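Local coordinates for protein type II toxin-antitoxin system RelE/ParE family toxin (Pyrococcus horikoshii, PDB 1WMI) that probably acts as a RelE-type ribosome-dependent mRNA endonuclease that halts translation until its cognate antitoxin neutralises it, at residues L27-I32 with Y57-G62; V66-N71 with K75-L80. One frame throughout, in Å; residues are numbered along the deposited sequence.

Contact 1: L27-I32 with Y57-G62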
# COMPACT_ATOMS: atom_id res chain seq x y z
N LEU A 27 -4.29 -7.20 -17.96
CA LEU A 27 -3.45 -8.10 -18.73
C LEU A 27 -1.97 -7.83 -18.44
O LEU A 27 -1.16 -8.76 -18.42
CB LEU A 27 -3.73 -7.96 -20.22
CG LEU A 27 -5.11 -8.39 -20.75
CD1 LEU A 27 -5.11 -8.33 -22.26
CD2 LEU A 27 -5.42 -9.81 -20.30
N GLU A 28 -1.61 -6.56 -18.22
CA GLU A 28 -0.21 -6.25 -17.93
C GLU A 28 0.12 -6.81 -16.56
O GLU A 28 1.21 -7.33 -16.33
CB GLU A 28 0.07 -4.74 -17.93
CG GLU A 28 1.55 -4.47 -17.69
CD GLU A 28 1.87 -3.03 -17.33
OE1 GLU A 28 1.36 -2.54 -16.29
OE2 GLU A 28 2.63 -2.40 -18.08
N PHE A 29 -0.84 -6.70 -15.64
CA PHE A 29 -0.67 -7.21 -14.29
C PHE A 29 -0.45 -8.72 -14.40
O PHE A 29 0.40 -9.26 -13.72
CB PHE A 29 -1.92 -6.89 -13.46
CG PHE A 29 -1.85 -7.37 -12.04
CD1 PHE A 29 -0.78 -7.02 -11.22
CD2 PHE A 29 -2.89 -8.12 -11.50
CE1 PHE A 29 -0.75 -7.40 -9.89
CE2 PHE A 29 -2.86 -8.51 -10.16
CZ PHE A 29 -1.79 -8.14 -9.36
N ARG A 30 -1.22 -9.38 -15.26
CA ARG A 30 -1.07 -10.82 -15.47
C ARG A 30 0.32 -11.14 -16.03
O ARG A 30 0.98 -12.07 -15.59
CB ARG A 30 -2.12 -11.33 -16.46
CG ARG A 30 -1.88 -12.78 -16.89
CD ARG A 30 -2.47 -13.08 -18.27
NE ARG A 30 -1.88 -12.22 -19.30
CZ ARG A 30 -2.27 -12.19 -20.58
NH1 ARG A 30 -1.66 -11.37 -21.42
NH2 ARG A 30 -3.24 -12.98 -21.02
N ASP A 31 0.74 -10.36 -17.03
CA ASP A 31 2.05 -10.58 -17.65
C ASP A 31 3.18 -10.42 -16.63
O ASP A 31 4.14 -11.19 -16.62
CB ASP A 31 2.24 -9.61 -18.82
CG ASP A 31 1.39 -9.96 -20.03
OD1 ASP A 31 1.31 -9.14 -20.97
OD2 ASP A 31 0.79 -11.06 -20.05
N ILE A 32 3.06 -9.42 -15.76
CA ILE A 32 4.09 -9.19 -14.76
C ILE A 32 4.05 -10.26 -13.67
O ILE A 32 5.10 -10.73 -13.20
CB ILE A 32 3.92 -7.79 -14.13
CG1 ILE A 32 4.25 -6.73 -15.18
CG2 ILE A 32 4.81 -7.66 -12.91
CD1 ILE A 32 3.98 -5.31 -14.77
N TYR A 57 -2.74 -11.85 -1.23
CA TYR A 57 -2.24 -10.51 -1.49
C TYR A 57 -3.35 -9.63 -2.04
O TYR A 57 -4.39 -10.12 -2.48
CB TYR A 57 -1.10 -10.57 -2.51
CG TYR A 57 0.15 -11.27 -2.02
CD1 TYR A 57 1.07 -10.61 -1.21
CD2 TYR A 57 0.41 -12.60 -2.36
CE1 TYR A 57 2.21 -11.25 -0.76
CE2 TYR A 57 1.55 -13.25 -1.91
CZ TYR A 57 2.45 -12.57 -1.11
OH TYR A 57 3.59 -13.18 -0.66
N ARG A 58 -3.13 -8.32 -1.99
CA ARG A 58 -4.07 -7.35 -2.54
C ARG A 58 -3.27 -6.41 -3.42
O ARG A 58 -2.34 -5.75 -2.95
CB ARG A 58 -4.76 -6.53 -1.46
CG ARG A 58 -5.75 -5.52 -2.06
CD ARG A 58 -5.54 -4.11 -1.53
NE ARG A 58 -4.18 -3.63 -1.72
CZ ARG A 58 -3.69 -2.54 -1.14
NH1 ARG A 58 -2.44 -2.16 -1.37
NH2 ARG A 58 -4.45 -1.83 -0.32
N ALA A 59 -3.64 -6.34 -4.69
CA ALA A 59 -2.97 -5.46 -5.63
C ALA A 59 -3.92 -4.35 -6.01
O ALA A 59 -5.14 -4.55 -6.10
CB ALA A 59 -2.54 -6.22 -6.86
N ARG A 60 -3.36 -3.16 -6.23
CA ARG A 60 -4.15 -2.01 -6.61
C ARG A 60 -3.86 -1.68 -8.08
O ARG A 60 -2.71 -1.42 -8.46
CB ARG A 60 -3.82 -0.83 -5.69
CG ARG A 60 -4.75 0.37 -5.84
CD ARG A 60 -4.47 1.44 -4.78
NE ARG A 60 -4.89 1.02 -3.44
CZ ARG A 60 -6.15 0.82 -3.08
NH1 ARG A 60 -6.43 0.44 -1.83
NH2 ARG A 60 -7.15 0.99 -3.95
N LEU A 61 -4.90 -1.73 -8.91
CA LEU A 61 -4.73 -1.43 -10.32
C LEU A 61 -5.28 -0.05 -10.67
O LEU A 61 -5.38 0.32 -11.83
CB LEU A 61 -5.41 -2.50 -11.18
CG LEU A 61 -4.59 -3.77 -11.45
CD1 LEU A 61 -4.26 -4.49 -10.15
CD2 LEU A 61 -5.36 -4.67 -12.39
N GLY A 62 -5.63 0.72 -9.64
CA GLY A 62 -6.17 2.05 -9.86
C GLY A 62 -7.61 2.16 -9.40
O GLY A 62 -7.88 2.27 -8.20
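The RelE/ParE fold lays helix 20-33 across one face of a mixed five-stranded sheet, and here that layer is joined by Phe29, which projects from the helix onto Ala59 of strand 54-60 and onto Leu61 just beyond the strand's end. With CG anti to the backbone N (chi1 -179°), the Phe29 side chain stands out from the helix and carries its far end to the sheet. CZ of Phe29 meets CB of Ala59 at 3.2 Å, a close approach for two carbons, and the methyl comes in obliquely to the ring. Leu61 reaches the same ring over a face: its CD1 sits 4.1 Å from the ring centroid and 10° off the normal, a CH-pi contact, while the two side chains cross at about a right angle. Phe29 is thus met by two apolar groups of one segment, the Ala59 methyl and one Leu61 branch, and no hydrogen bond joins helix to strand in this buried contact. Phe43 of helix 40-43 also borders the ring, meeting it edge-to-face and touching Leu61.

The outward sides of both segments serve the assembly. Arg58 and Arg60 point away from the helix, and both form salt bridges to Asp44 of the second subunit, another copy of this protein; Arg60 NE lies 4.1 Å above the guanidinium plane of Arg58, offset toward its rim. On the helix, Arg30 hydrogen-bonds through NH2 to the backbone of a different protein in the complex, probably the antitoxin. The guanidinium is steadied from two directions: Leu27 CD2 covers one face over its centre, and Asp31 forms a salt bridge through OD2, which is tilted from the guanidinium plane, with Arg30 NH1 2.8 Å from Asp31 OD2, reached on the syn side and 25° out of the carboxylate plane.

Contact 2: V66-N71 with K75-L80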
# COMPACT_ATOMS: atom_id res chain seq x y z
N VAL A 66 -7.38 -6.03 -6.80
CA VAL A 66 -7.48 -7.45 -7.08
C VAL A 66 -6.79 -8.23 -5.96
O VAL A 66 -5.70 -7.86 -5.52
CB VAL A 66 -6.81 -7.83 -8.44
CG1 VAL A 66 -7.37 -6.98 -9.56
CG2 VAL A 66 -5.31 -7.66 -8.35
N ILE A 67 -7.46 -9.27 -5.48
CA ILE A 67 -6.91 -10.12 -4.43
C ILE A 67 -6.54 -11.47 -5.05
O ILE A 67 -7.33 -12.06 -5.78
CB ILE A 67 -7.92 -10.34 -3.28
CG1 ILE A 67 -8.28 -9.00 -2.65
CG2 ILE A 67 -7.30 -11.23 -2.21
CD1 ILE A 67 -9.11 -9.12 -1.37
N TYR A 68 -5.34 -11.94 -4.75
CA TYR A 68 -4.87 -13.19 -5.32
C TYR A 68 -4.01 -13.99 -4.36
O TYR A 68 -3.57 -13.48 -3.33
CB TYR A 68 -4.07 -12.91 -6.60
CG TYR A 68 -2.78 -12.14 -6.40
CD1 TYR A 68 -1.56 -12.80 -6.28
CD2 TYR A 68 -2.77 -10.74 -6.39
CE1 TYR A 68 -0.36 -12.10 -6.15
CE2 TYR A 68 -1.58 -10.03 -6.27
CZ TYR A 68 -0.38 -10.72 -6.15
OH TYR A 68 0.80 -10.02 -6.05
N SER A 69 -3.78 -15.25 -4.70
CA SER A 69 -2.96 -16.12 -3.88
C SER A 69 -1.73 -16.57 -4.63
O SER A 69 -1.72 -16.62 -5.86
CB SER A 69 -3.76 -17.34 -3.43
OG SER A 69 -4.28 -18.03 -4.55
N VAL A 70 -0.68 -16.89 -3.89
CA VAL A 70 0.56 -17.36 -4.48
C VAL A 70 0.92 -18.67 -3.81
O VAL A 70 1.10 -18.74 -2.59
CB VAL A 70 1.73 -16.36 -4.28
CG1 VAL A 70 3.03 -16.94 -4.86
CG2 VAL A 70 1.41 -15.04 -4.95
N ASN A 71 0.98 -19.73 -4.62
CA ASN A 71 1.33 -21.05 -4.14
C ASN A 71 2.77 -21.20 -4.61
O ASN A 71 3.02 -21.50 -5.77
CB ASN A 71 0.45 -22.10 -4.81
CG ASN A 71 0.57 -23.46 -4.16
OD1 ASN A 71 1.41 -23.68 -3.29
ND2 ASN A 71 -0.27 -24.39 -4.59
N LYS A 75 4.02 -22.97 -7.79
CA LYS A 75 4.23 -21.78 -8.63
C LYS A 75 2.92 -21.43 -9.34
O LYS A 75 2.88 -21.24 -10.54
CB LYS A 75 5.35 -22.03 -9.65
CG LYS A 75 6.72 -22.25 -9.02
CD LYS A 75 7.86 -22.05 -10.01
CE LYS A 75 7.89 -23.13 -11.09
NZ LYS A 75 9.06 -22.93 -12.00
N VAL A 76 1.84 -21.35 -8.57
CA VAL A 76 0.54 -21.03 -9.11
C VAL A 76 -0.01 -19.78 -8.45
O VAL A 76 -0.08 -19.69 -7.22
CB VAL A 76 -0.46 -22.19 -8.91
CG1 VAL A 76 -1.86 -21.75 -9.26
CG2 VAL A 76 -0.06 -23.36 -9.76
N ILE A 77 -0.39 -18.80 -9.28
CA ILE A 77 -0.95 -17.55 -8.81
C ILE A 77 -2.42 -17.56 -9.21
O ILE A 77 -2.75 -17.79 -10.38
CB ILE A 77 -0.25 -16.33 -9.45
CG1 ILE A 77 1.22 -16.31 -9.03
CG2 ILE A 77 -0.96 -15.04 -9.05
CD1 ILE A 77 1.97 -15.08 -9.48
N LYS A 78 -3.31 -17.34 -8.26
CA LYS A 78 -4.72 -17.36 -8.58
C LYS A 78 -5.33 -16.02 -8.26
O LYS A 78 -5.12 -15.49 -7.18
CB LYS A 78 -5.45 -18.44 -7.77
CG LYS A 78 -4.94 -19.86 -7.99
CD LYS A 78 -5.75 -20.86 -7.19
CE LYS A 78 -5.13 -22.24 -7.24
NZ LYS A 78 -5.96 -23.22 -6.49
N ILE A 79 -6.06 -15.49 -9.24
CA ILE A 79 -6.74 -14.22 -9.06
C ILE A 79 -8.06 -14.62 -8.41
O ILE A 79 -8.93 -15.21 -9.06
CB ILE A 79 -7.02 -13.53 -10.42
CG1 ILE A 79 -5.72 -13.40 -11.23
CG2 ILE A 79 -7.70 -12.18 -10.20
CD1 ILE A 79 -4.66 -12.54 -10.58
N LEU A 80 -8.20 -14.33 -7.13
CA LEU A 80 -9.40 -14.69 -6.39
C LEU A 80 -10.61 -13.78 -6.63
O LEU A 80 -11.69 -14.28 -6.96
CB LEU A 80 -9.09 -14.77 -4.89
CG LEU A 80 -8.22 -15.95 -4.45
CD1 LEU A 80 -8.69 -17.23 -5.13
CD2 LEU A 80 -6.79 -15.69 -4.81
O HOH W 1 -2.29 -19.83 -5.32
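The Tyr68 ring is met obliquely by CG2 of Ile77, 3.6 Å from Tyr68 CD1, across the beta hairpin of strands 65-71 and 76-83; Tyr57 meets the same ring with planes at about 30°, and Pro37 O accepts a hydrogen bond from the phenol. Tyr68 and Ile77 lie side by side and point the same way, although they are diagonal neighbours. With CG between the backbone N and the carbonyl carbon (chi1 65°), the Tyr68 ring stands alongside Ile77, and CD1 of Ile79 closes on Tyr68 CB at 4.0 Å. Tyr68-Ile79 and Val70-Ile77 are non-hydrogen-bonded pairs whose side chains share the face packed by Leu33 of helix 20-33.

Ser69-Lys78 and Asn71-Val76 are the hydrogen-bonded pairs, with side chains on the reverse face, where Lys78 NZ bonds to the backbone of another protein chain. Lys78 N donates to Ser69 O at 3.0 Å, and Asn71 N to Val76 O at 2.8 Å. Near the turn Lys75 and Val76 both face Asn71 as a G1 beta bulge, Lys75 taking positive phi (63°), and Asn71 O receives Val76 N together with a weak bond from Lys75 N. A water bridges the strands on the Ser69 face, 2.8 Å from Ser69 OG and donating to Val76 O at 2.9 Å.

How the contacts relate
From the N terminus, the chain passes strand 4-8 and a first helix before helix 20-33 enters contact 1, which closes over helix 40-43 and strand 46-49 when the chain returns along strand 54-60. Contact 2 opens afterwards, so the two are in series, neither nested nor crossed; it closes only a three-residue turn. Strands 54-60 and 65-71 are neighbours in the one sheet, and backbone bonds between Ala59 and Val66 and between Tyr57 and Tyr68 fasten the contacts side by side. Phe29 also reaches Val66, CE2 to CG2 at 3.2 Å, so helix 20-33 spans both contacts, which lie about 11 Å apart between centres.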